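Local coordinates for carbohydrate kinase, FGGY (Rhodospirillum rubrum, PDB 3IFR), which probably phosphorylates D-xylulose as a xylulokinase of the FGGY family of carbohydrate kinases, at residues 306-311 / 374-379; 334-339 / 476-481; 342-347 / 360-365. All coordinates share one frame; numbering follows the deposited sequence.

Contact 1: residues 306-311 / 374-379; sequences SALNWL and HLWRAL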
loop_
_atom_site.group_PDB
_atom_site.type_symbol
_atom_site.label_atom_id
_atom_site.label_comp_id
_atom_site.label_asym_id
_atom_site.label_seq_id
_atom_site.Cartn_x
_atom_site.Cartn_y
_atom_site.Cartn_z
ATOM N N SER A 306 14.484 0.508 4.775
ATOM C CA SER A 306 15.424 1.491 4.232
ATOM C C SER A 306 16.354 2.032 5.337
ATOM O O SER A 306 17.564 2.181 5.146
ATOM C CB SER A 306 14.652 2.647 3.599
ATOM O OG SER A 306 14.122 3.471 4.622
ATOM N N ALA A 307 15.795 2.307 6.506
ATOM C CA ALA A 307 16.604 2.838 7.599
ATOM C C ALA A 307 17.596 1.807 8.139
ATOM O O ALA A 307 18.673 2.155 8.626
ATOM C CB ALA A 307 15.717 3.370 8.701
ATOM N N LEU A 308 17.229 0.535 8.052
ATOM C CA LEU A 308 18.120 -0.538 8.466
ATOM C C LEU A 308 19.232 -0.743 7.435
ATOM O O LEU A 308 20.370 -1.033 7.793
ATOM C CB LEU A 308 17.349 -1.847 8.676
ATOM C CG LEU A 308 16.708 -2.057 10.047
ATOM C CD1 LEU A 308 15.450 -1.205 10.194
ATOM C CD2 LEU A 308 16.393 -3.521 10.247
ATOM N N ASN A 309 18.895 -0.617 6.161
ATOM C CA ASN A 309 19.884 -0.786 5.126
ATOM C C ASN A 309 20.964 0.306 5.265
ATOM O O ASN A 309 22.159 0.030 5.232
ATOM C CB ASN A 309 19.222 -0.753 3.746
ATOM C CG ASN A 309 18.395 -1.997 3.467
ATOM O OD1 ASN A 309 18.806 -3.118 3.789
ATOM N ND2 ASN A 309 17.213 -1.811 2.882
ATOM N N TRP A 310 20.512 1.550 5.413
ATOM C CA TRP A 310 21.388 2.656 5.747
ATOM C C TRP A 310 22.310 2.228 6.890
ATOM O O TRP A 310 23.522 2.162 6.736
ATOM C CB TRP A 310 20.544 3.868 6.146
ATOM C CG TRP A 310 21.324 5.047 6.579
ATOM C CD1 TRP A 310 22.087 5.829 5.797
ATOM C CD2 TRP A 310 21.392 5.599 7.895
ATOM N NE1 TRP A 310 22.645 6.842 6.536
ATOM C CE2 TRP A 310 22.240 6.721 7.833
ATOM C CE3 TRP A 310 20.810 5.264 9.124
ATOM C CZ2 TRP A 310 22.540 7.510 8.952
ATOM C CZ3 TRP A 310 21.111 6.052 10.239
ATOM C CH2 TRP A 310 21.967 7.166 10.141
ATOM N N LEU A 311 21.740 1.905 8.036
ATOM C CA LEU A 311 22.567 1.708 9.216
ATOM C C LEU A 311 23.443 0.468 9.118
ATOM O O LEU A 311 24.552 0.463 9.658
ATOM C CB LEU A 311 21.732 1.688 10.494
ATOM C CG LEU A 311 22.575 1.572 11.777
ATOM C CD1 LEU A 311 23.438 2.829 12.027
ATOM C CD2 LEU A 311 21.703 1.217 12.964
ATOM N N HIS A 374 24.172 -2.294 20.241
ATOM C CA HIS A 374 23.276 -1.320 20.834
ATOM C C HIS A 374 22.700 -0.401 19.770
ATOM O O HIS A 374 21.505 -0.100 19.794
ATOM C CB HIS A 374 24.019 -0.447 21.825
ATOM C CG HIS A 374 24.371 -1.130 23.097
ATOM N ND1 HIS A 374 25.496 -1.919 23.219
ATOM C CD2 HIS A 374 23.788 -1.099 24.311
ATOM C CE1 HIS A 374 25.572 -2.363 24.462
ATOM N NE2 HIS A 374 24.556 -1.885 25.147
ATOM N N LEU A 375 23.539 0.069 18.849
ATOM C CA LEU A 375 23.045 0.971 17.815
ATOM C C LEU A 375 21.998 0.288 16.946
ATOM O O LEU A 375 20.935 0.855 16.674
ATOM C CB LEU A 375 24.171 1.541 16.920
ATOM C CG LEU A 375 24.979 2.773 17.372
ATOM C CD1 LEU A 375 25.274 3.723 16.204
ATOM C CD2 LEU A 375 24.259 3.523 18.409
ATOM N N TRP A 376 22.335 -0.907 16.473
ATOM C CA TRP A 376 21.416 -1.704 15.680
ATOM C C TRP A 376 20.102 -1.956 16.440
ATOM O O TRP A 376 18.994 -1.807 15.893
ATOM C CB TRP A 376 22.068 -3.033 15.337
ATOM C CG TRP A 376 21.301 -3.839 14.347
ATOM C CD1 TRP A 376 20.705 -5.030 14.571
ATOM C CD2 TRP A 376 21.058 -3.515 12.969
ATOM N NE1 TRP A 376 20.112 -5.488 13.422
ATOM C CE2 TRP A 376 20.312 -4.573 12.421
ATOM C CE3 TRP A 376 21.387 -2.428 12.148
ATOM C CZ2 TRP A 376 19.872 -4.575 11.091
ATOM C CZ3 TRP A 376 20.962 -2.434 10.828
ATOM C CH2 TRP A 376 20.222 -3.506 10.309
ATOM N N ARG A 377 20.244 -2.317 17.704
ATOM C CA ARG A 377 19.091 -2.633 18.525
ATOM C C ARG A 377 18.180 -1.440 18.699
ATOM O O ARG A 377 16.967 -1.531 18.521
ATOM C CB ARG A 377 19.523 -3.139 19.896
ATOM C CG ARG A 377 18.320 -3.395 20.795
ATOM C CD ARG A 377 18.588 -4.496 21.767
ATOM N NE ARG A 377 17.329 -4.972 22.305
ATOM C CZ ARG A 377 16.931 -6.241 22.293
ATOM N NH1 ARG A 377 17.703 -7.192 21.765
ATOM N NH2 ARG A 377 15.753 -6.545 22.816
ATOM N N ALA A 378 18.795 -0.307 19.020
ATOM C CA ALA A 378 18.062 0.913 19.255
ATOM C C ALA A 378 17.248 1.223 18.016
ATOM O O ALA A 378 16.107 1.642 18.124
ATOM C CB ALA A 378 19.011 2.052 19.557
ATOM N N LEU A 379 17.826 1.013 16.839
ATOM C CA LEU A 379 17.079 1.283 15.606
ATOM C C LEU A 379 15.948 0.284 15.471
ATOM O O LEU A 379 14.828 0.664 15.104
ATOM C CB LEU A 379 17.947 1.241 14.339
ATOM C CG LEU A 379 17.054 1.486 13.104
ATOM C CD1 LEU A 379 16.229 2.755 13.289
ATOM C CD2 LEU A 379 17.781 1.511 11.734
#
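Leu-308 and Leu-311 of helix 305-315 face Trp-376 and Leu-379 of helix 372-397 in a nearly antiparallel pairing, in which the axes of segments 306-311 and 374-379 run at 171° to each other and come within 10.8 Å. At that spacing large side chains fill the gap. The indole of Trp-376 spans it: with CG anti to the backbone N (chi1 -171°), the ring extends over to the other helix and its six-membered part lies against Leu-308. The two side chains cross at about a right angle; Leu-308 CB lies 3.7 Å from Trp-376 CH2, and its CD2 branch touches CZ2 of the same ring. The carbonyl oxygen of Leu-308 sits in the ring plane at its edge, 3.4 Å from Trp-376 CZ3. Leu-311 passes Trp-376 in the opposite direction, and its CD2 branch reaches CE3 at 3.7 Å, obliquely to the ring. The same methyl also meets Leu-379 CB at 4.0 Å, so it is wedged between the two residues. Leu-379 rests its CD2 methyl against helix 305-315, 3.3 Å from Ala-307 O and 3.9 Å from Leu-308 CD1, with Ala-307 CB nearby. Around this pair, helix 322-332 supplies Leu-327 and Ala-331 against the indole, whose NE1 is hydrogen-bonded to Asp-328 OD1, while His-324 meets the ring edge-to-face. The contact thus joins two helices of the C-terminal FGGY domain, a member of the actin-like ATPase clan, mainly through apolar side chains. Its chemistry is that of a buried hydrocarbon interface: branched methyls and a broad ring set the helix spacing, and the one polar group of the indole finds its partner on a third helix, which probably helps fix the ring's rotation.

Contact 2: residues 334-339 / 476-481; sequences VPAGAD and EVYDRL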
loop_
_atom_site.group_PDB
_atom_site.type_symbol
_atom_site.label_atom_id
_atom_site.label_comp_id
_atom_site.label_asym_id
_atom_site.label_seq_id
_atom_site.Cartn_x
_atom_site.Cartn_y
_atom_site.Cartn_z
ATOM N N VAL A 334 22.237 -7.919 23.646
ATOM C CA VAL A 334 22.106 -6.596 24.224
ATOM C C VAL A 334 20.732 -6.496 24.864
ATOM O O VAL A 334 19.747 -6.944 24.296
ATOM C CB VAL A 334 22.263 -5.506 23.114
ATOM C CG1 VAL A 334 21.986 -4.119 23.657
ATOM C CG2 VAL A 334 23.644 -5.565 22.479
ATOM N N PRO A 335 20.656 -5.911 26.057
ATOM C CA PRO A 335 19.368 -5.889 26.755
ATOM C C PRO A 335 18.351 -5.054 26.019
ATOM O O PRO A 335 18.712 -4.099 25.373
ATOM C CB PRO A 335 19.686 -5.183 28.080
ATOM C CG PRO A 335 21.160 -5.118 28.165
ATOM C CD PRO A 335 21.728 -5.234 26.799
ATOM N N ALA A 336 17.089 -5.422 26.138
ATOM C CA ALA A 336 15.969 -4.591 25.737
ATOM C C ALA A 336 16.163 -3.159 26.211
ATOM O O ALA A 336 16.459 -2.950 27.369
ATOM C CB ALA A 336 14.680 -5.155 26.339
ATOM N N GLY A 337 15.971 -2.172 25.325
ATOM C CA GLY A 337 16.159 -0.776 25.685
ATOM C C GLY A 337 17.569 -0.299 25.377
ATOM O O GLY A 337 17.861 0.896 25.433
ATOM N N ALA A 338 18.450 -1.241 25.053
ATOM C CA ALA A 338 19.829 -0.931 24.647
ATOM C C ALA A 338 20.615 -0.035 25.591
ATOM O O ALA A 338 21.447 0.726 25.165
ATOM C CB ALA A 338 19.846 -0.350 23.260
ATOM N N ASP A 339 20.360 -0.134 26.888
ATOM C CA ASP A 339 21.207 0.546 27.877
ATOM C C ASP A 339 21.074 2.049 27.760
ATOM O O ASP A 339 22.073 2.766 27.800
ATOM C CB ASP A 339 22.682 0.127 27.708
ATOM C CG ASP A 339 22.992 -1.227 28.360
ATOM O OD1 ASP A 339 22.911 -1.321 29.604
ATOM O OD2 ASP A 339 23.321 -2.195 27.643
ATOM N N GLU A 476 7.381 -3.688 30.732
ATOM C CA GLU A 476 7.718 -2.562 31.566
ATOM C C GLU A 476 8.908 -1.745 31.053
ATOM O O GLU A 476 8.881 -0.588 31.105
ATOM C CB GLU A 476 7.933 -3.054 32.978
ATOM C CG GLU A 476 7.948 -2.021 34.019
ATOM C CD GLU A 476 8.291 -2.585 35.379
ATOM O OE1 GLU A 476 7.358 -2.709 36.190
ATOM O OE2 GLU A 476 9.472 -2.922 35.624
ATOM N N VAL A 477 9.932 -2.369 30.542
ATOM C CA VAL A 477 10.966 -1.669 29.832
ATOM C C VAL A 477 10.501 -1.073 28.501
ATOM O O VAL A 477 10.753 0.046 28.235
ATOM C CB VAL A 477 12.189 -2.531 29.655
ATOM C CG1 VAL A 477 11.843 -3.818 29.121
ATOM C CG2 VAL A 477 13.096 -1.906 28.764
ATOM N N TYR A 478 9.791 -1.800 27.678
ATOM C CA TYR A 478 9.372 -1.195 26.417
ATOM C C TYR A 478 8.326 -0.076 26.596
ATOM O O TYR A 478 8.307 0.879 25.812
ATOM C CB TYR A 478 8.964 -2.226 25.366
ATOM C CG TYR A 478 10.161 -2.889 24.737
ATOM C CD1 TYR A 478 11.175 -2.128 24.195
ATOM C CD2 TYR A 478 10.280 -4.274 24.683
ATOM C CE1 TYR A 478 12.300 -2.713 23.628
ATOM C CE2 TYR A 478 11.383 -4.860 24.109
ATOM C CZ TYR A 478 12.395 -4.075 23.591
ATOM O OH TYR A 478 13.501 -4.646 22.994
ATOM N N ASP A 479 7.495 -0.185 27.638
ATOM C CA ASP A 479 6.598 0.889 28.004
ATOM C C ASP A 479 7.351 2.187 28.309
ATOM O O ASP A 479 6.962 3.270 27.810
ATOM C CB ASP A 479 5.741 0.506 29.205
ATOM C CG ASP A 479 4.482 -0.257 28.808
ATOM O OD1 ASP A 479 4.033 -0.114 27.652
ATOM O OD2 ASP A 479 3.936 -0.994 29.649
ATOM N N ARG A 480 8.389 2.082 29.142
ATOM C CA ARG A 480 9.237 3.218 29.472
ATOM C C ARG A 480 9.990 3.692 28.237
ATOM O O ARG A 480 10.156 4.898 28.033
ATOM C CB ARG A 480 10.247 2.871 30.556
ATOM C CG ARG A 480 9.661 2.774 31.974
ATOM C CD ARG A 480 10.744 2.522 33.071
ATOM N NE ARG A 480 10.767 1.132 33.556
ATOM C CZ ARG A 480 11.799 0.302 33.396
ATOM N NH1 ARG A 480 11.728 -0.948 33.850
ATOM N NH2 ARG A 480 12.902 0.719 32.775
ATOM N N LEU A 481 10.451 2.762 27.401
ATOM C CA LEU A 481 11.128 3.197 26.156
ATOM C C LEU A 481 10.151 3.986 25.332
ATOM O O LEU A 481 10.487 5.078 24.852
ATOM C CB LEU A 481 11.705 2.055 25.330
ATOM C CG LEU A 481 12.698 2.512 24.259
ATOM C CD1 LEU A 481 13.802 3.299 24.887
ATOM C CD2 LEU A 481 13.263 1.310 23.505
#
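Ala-336 and Gly-337, at the corner of a type II beta turn, pack against Val-477, Tyr-478 and Leu-481 of the C-terminal helix 475-496. The apolar contacts centre on the methyl of Ala-336, which points at the helix. It lies 3.7 Å from Tyr-478 CZ and 3.6 Å from the hydroxyl OH, approaching the ring obliquely, and Val-477 CG1 lies beside it at 4.2 Å. With CG anti to its carbonyl carbon (chi1 -77°), Tyr-478 lays its ring alongside the turn, so that its far end meets Ala-336 while CE1 comes near Gly-337 N. The other branch of Val-477, CG2, rests 3.8 Å from Ala-336 O. Leu-481 adds its CD2 methyl, 4.2 Å from Gly-337 CA.

The turn itself is held by a backbone bond from Ala-338 N to Pro-335 O, 2.9 Å long. Gly-337 takes a positive phi of 93°, as the third residue of a type II turn commonly does; a CB there would collide with the preceding carbonyl oxygen and press on Val-477 CG2.

Polar links run through helix 372-397, which contacts both segments. Glu-381 OE2 is hydrogen-bonded to both Gly-337 N and Tyr-478 OH and forms a salt bridge with Arg-377 NE; the tyrosine hydroxyl also pairs with Arg-377 NH2. On helix 475-496, Arg-480 NH1 forms a long, weak salt bridge with Glu-476 OE2, at 3.5 Å. The loop between helix 322-332 and strand 342-344 is thereby tied to the C-terminal helix. The direct touch is made by small aliphatic groups and the tyrosine ring, whereas the shared carboxylate of Glu-381, probably kept ionised by Arg-377, couples the turn amide to the buried tyrosine hydroxyl.

Contact 3: residues 342-347 / 360-365; sequences VCLPYF and SGTFTG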
loop_
_atom_site.group_PDB
_atom_site.type_symbol
_atom_site.label_atom_id
_atom_site.label_comp_id
_atom_site.label_asym_id
_atom_site.label_seq_id
_atom_site.Cartn_x
_atom_site.Cartn_y
_atom_site.Cartn_z
ATOM N N VAL A 342 18.189 5.898 22.892
ATOM C CA VAL A 342 16.853 6.183 22.391
ATOM C C VAL A 342 16.994 6.720 20.993
ATOM O O VAL A 342 17.685 7.705 20.798
ATOM C CB VAL A 342 16.128 7.252 23.237
ATOM C CG1 VAL A 342 14.683 7.368 22.797
ATOM C CG2 VAL A 342 16.209 6.918 24.706
ATOM N N CYS A 343 16.327 6.098 20.030
ATOM C CA CYS A 343 16.383 6.539 18.640
ATOM C C CYS A 343 15.022 7.046 18.078
ATOM O O CYS A 343 13.978 6.416 18.279
ATOM C CB CYS A 343 16.970 5.414 17.781
ATOM S SG CYS A 343 16.685 5.492 16.017
ATOM N N LEU A 344 15.040 8.199 17.408
ATOM C CA LEU A 344 13.939 8.602 16.561
ATOM C C LEU A 344 14.279 8.228 15.131
ATOM O O LEU A 344 15.290 8.677 14.594
ATOM C CB LEU A 344 13.736 10.105 16.646
ATOM C CG LEU A 344 13.379 10.601 18.034
ATOM C CD1 LEU A 344 13.422 12.102 18.035
ATOM C CD2 LEU A 344 11.991 10.084 18.457
ATOM N N PRO A 345 13.417 7.434 14.480
ATOM C CA PRO A 345 13.757 6.864 13.167
ATOM C C PRO A 345 13.204 7.642 11.987
ATOM O O PRO A 345 12.764 7.006 11.027
ATOM C CB PRO A 345 13.051 5.507 13.199
ATOM C CG PRO A 345 11.942 5.665 14.279
ATOM C CD PRO A 345 12.094 6.990 14.948
ATOM N N TYR A 346 13.245 8.968 12.023
ATOM C CA TYR A 346 12.678 9.776 10.938
ATOM C C TYR A 346 13.702 10.341 9.917
ATOM O O TYR A 346 13.879 11.567 9.774
ATOM C CB TYR A 346 11.784 10.862 11.539
ATOM C CG TYR A 346 10.891 10.343 12.665
ATOM C CD1 TYR A 346 10.077 9.229 12.478
ATOM C CD2 TYR A 346 10.871 10.965 13.908
ATOM C CE1 TYR A 346 9.266 8.754 13.493
ATOM C CE2 TYR A 346 10.073 10.490 14.938
ATOM C CZ TYR A 346 9.273 9.385 14.727
ATOM O OH TYR A 346 8.467 8.921 15.746
ATOM N N PHE A 347 14.329 9.432 9.172
ATOM C CA PHE A 347 15.391 9.776 8.232
ATOM C C PHE A 347 14.940 10.485 6.947
ATOM O O PHE A 347 15.739 11.182 6.291
ATOM C CB PHE A 347 16.212 8.525 7.919
ATOM C CG PHE A 347 16.747 7.841 9.151
ATOM C CD1 PHE A 347 17.902 8.315 9.779
ATOM C CD2 PHE A 347 16.092 6.751 9.688
ATOM C CE1 PHE A 347 18.402 7.702 10.914
ATOM C CE2 PHE A 347 16.584 6.122 10.816
ATOM C CZ PHE A 347 17.740 6.599 11.443
ATOM N N SER A 360 14.087 14.572 11.994
ATOM C CA SER A 360 15.139 13.824 11.365
ATOM C C SER A 360 15.643 12.749 12.262
ATOM O O SER A 360 15.412 12.791 13.422
ATOM C CB SER A 360 16.249 14.759 11.047
ATOM O OG SER A 360 16.469 15.516 12.173
ATOM N N GLY A 361 16.326 11.783 11.711
ATOM C CA GLY A 361 16.899 10.687 12.491
ATOM C C GLY A 361 17.649 11.198 13.707
ATOM O O GLY A 361 18.448 12.141 13.610
ATOM N N THR A 362 17.348 10.617 14.865
ATOM C CA THR A 362 18.042 10.995 16.093
ATOM C C THR A 362 18.542 9.797 16.919
ATOM O O THR A 362 17.810 8.854 17.136
ATOM C CB THR A 362 17.125 11.857 16.934
ATOM O OG1 THR A 362 16.656 12.936 16.117
ATOM C CG2 THR A 362 17.853 12.399 18.145
ATOM N N PHE A 363 19.789 9.827 17.360
ATOM C CA PHE A 363 20.234 8.865 18.350
ATOM C C PHE A 363 20.685 9.643 19.544
ATOM O O PHE A 363 21.405 10.613 19.398
ATOM C CB PHE A 363 21.401 8.027 17.847
ATOM C CG PHE A 363 21.005 6.978 16.862
ATOM C CD1 PHE A 363 20.698 5.712 17.276
ATOM C CD2 PHE A 363 20.969 7.254 15.516
ATOM C CE1 PHE A 363 20.360 4.739 16.372
ATOM C CE2 PHE A 363 20.613 6.274 14.624
ATOM C CZ PHE A 363 20.303 5.011 15.068
ATOM N N THR A 364 20.277 9.212 20.728
ATOM C CA THR A 364 20.591 9.957 21.930
ATOM C C THR A 364 20.833 9.000 23.087
ATOM O O THR A 364 20.435 7.849 23.023
ATOM C CB THR A 364 19.469 10.905 22.271
ATOM O OG1 THR A 364 19.956 11.853 23.215
ATOM C CG2 THR A 364 18.289 10.127 22.859
ATOM N N GLY A 365 21.490 9.467 24.139
ATOM C CA GLY A 365 21.799 8.606 25.270
ATOM C C GLY A 365 23.047 7.778 25.011
ATOM O O GLY A 365 23.279 6.787 25.702
#
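Leu-344 O accepts the shortest bond of the contact, 2.8 Å from Thr-362 N and nearly straight at 169°, with the donor in the carbonyl plane on a lone pair. It is one rung of a two-stranded antiparallel sheet, strands 342-344 and 362-364, set apart from the two large sheets of this actin-like kinase fold. Leu-344 and Thr-362 form one hydrogen-bonded pair, the return bond from Leu-344 N to Thr-362 O being more bent. Val-342 and Thr-364 form the other, bonded both ways at 3.0 Å between Val-342 N and Thr-364 O and between Thr-364 N and Val-342 O. Between them lies the non-hydrogen-bonded pair Cys-343 and Phe-363.

On the face of Val-342, Leu-344, Thr-362 and Thr-364, the side chains of Leu-344 and Thr-362 lie side by side, pointing the same way, their CB atoms 3.8 Å apart. Thr-362 OG1, anti to its carbonyl carbon (chi1 -53°), turns back to donate to Ser-360 O at 3.0 Å. An alanine in place of Thr-362 would lose this bond and is likely to leave Ser-360 O without its side-chain donor and the flank of Leu-344 CD1 less covered. Farther along, Thr-364 CG2 touches Val-342 CB, and Leu-488 of helix 475-496 packs on this pair.

The other face carries Cys-343 and Phe-363 and turns toward helix 372-397, where Leu-379 and Ala-382 meet the cysteine. Phe-347 brings CE1 to 3.7 Å from Gly-361 CA, a place where any side chain would clash with the ring, and its CZ approaches Phe-363 CE2. Cys-343 SG stands over one face of the Phe-363 ring, 4.0 Å from its centroid and 23° off the ring normal, a sulfur-aromatic contact.

Overall arrangement
Helix 372-397 runs through the whole group. It supplies one side of contact 1, packs on the cysteine face of contact 3 and anchors both halves of contact 2. The centres of contacts 1 and 3 lie about 10 Å apart, those of contacts 1 and 2 about 16 Å and those of contacts 2 and 3 about 15 Å. Along the chain the small sheet of contact 3 is nested inside the loops closed by contacts 1 and 2, which themselves cross, their segments alternating. Helix 475-496 comes last and packs against both the 334-339 turn and the small sheet, so the chain's end is bound into the C-terminal FGGY domain.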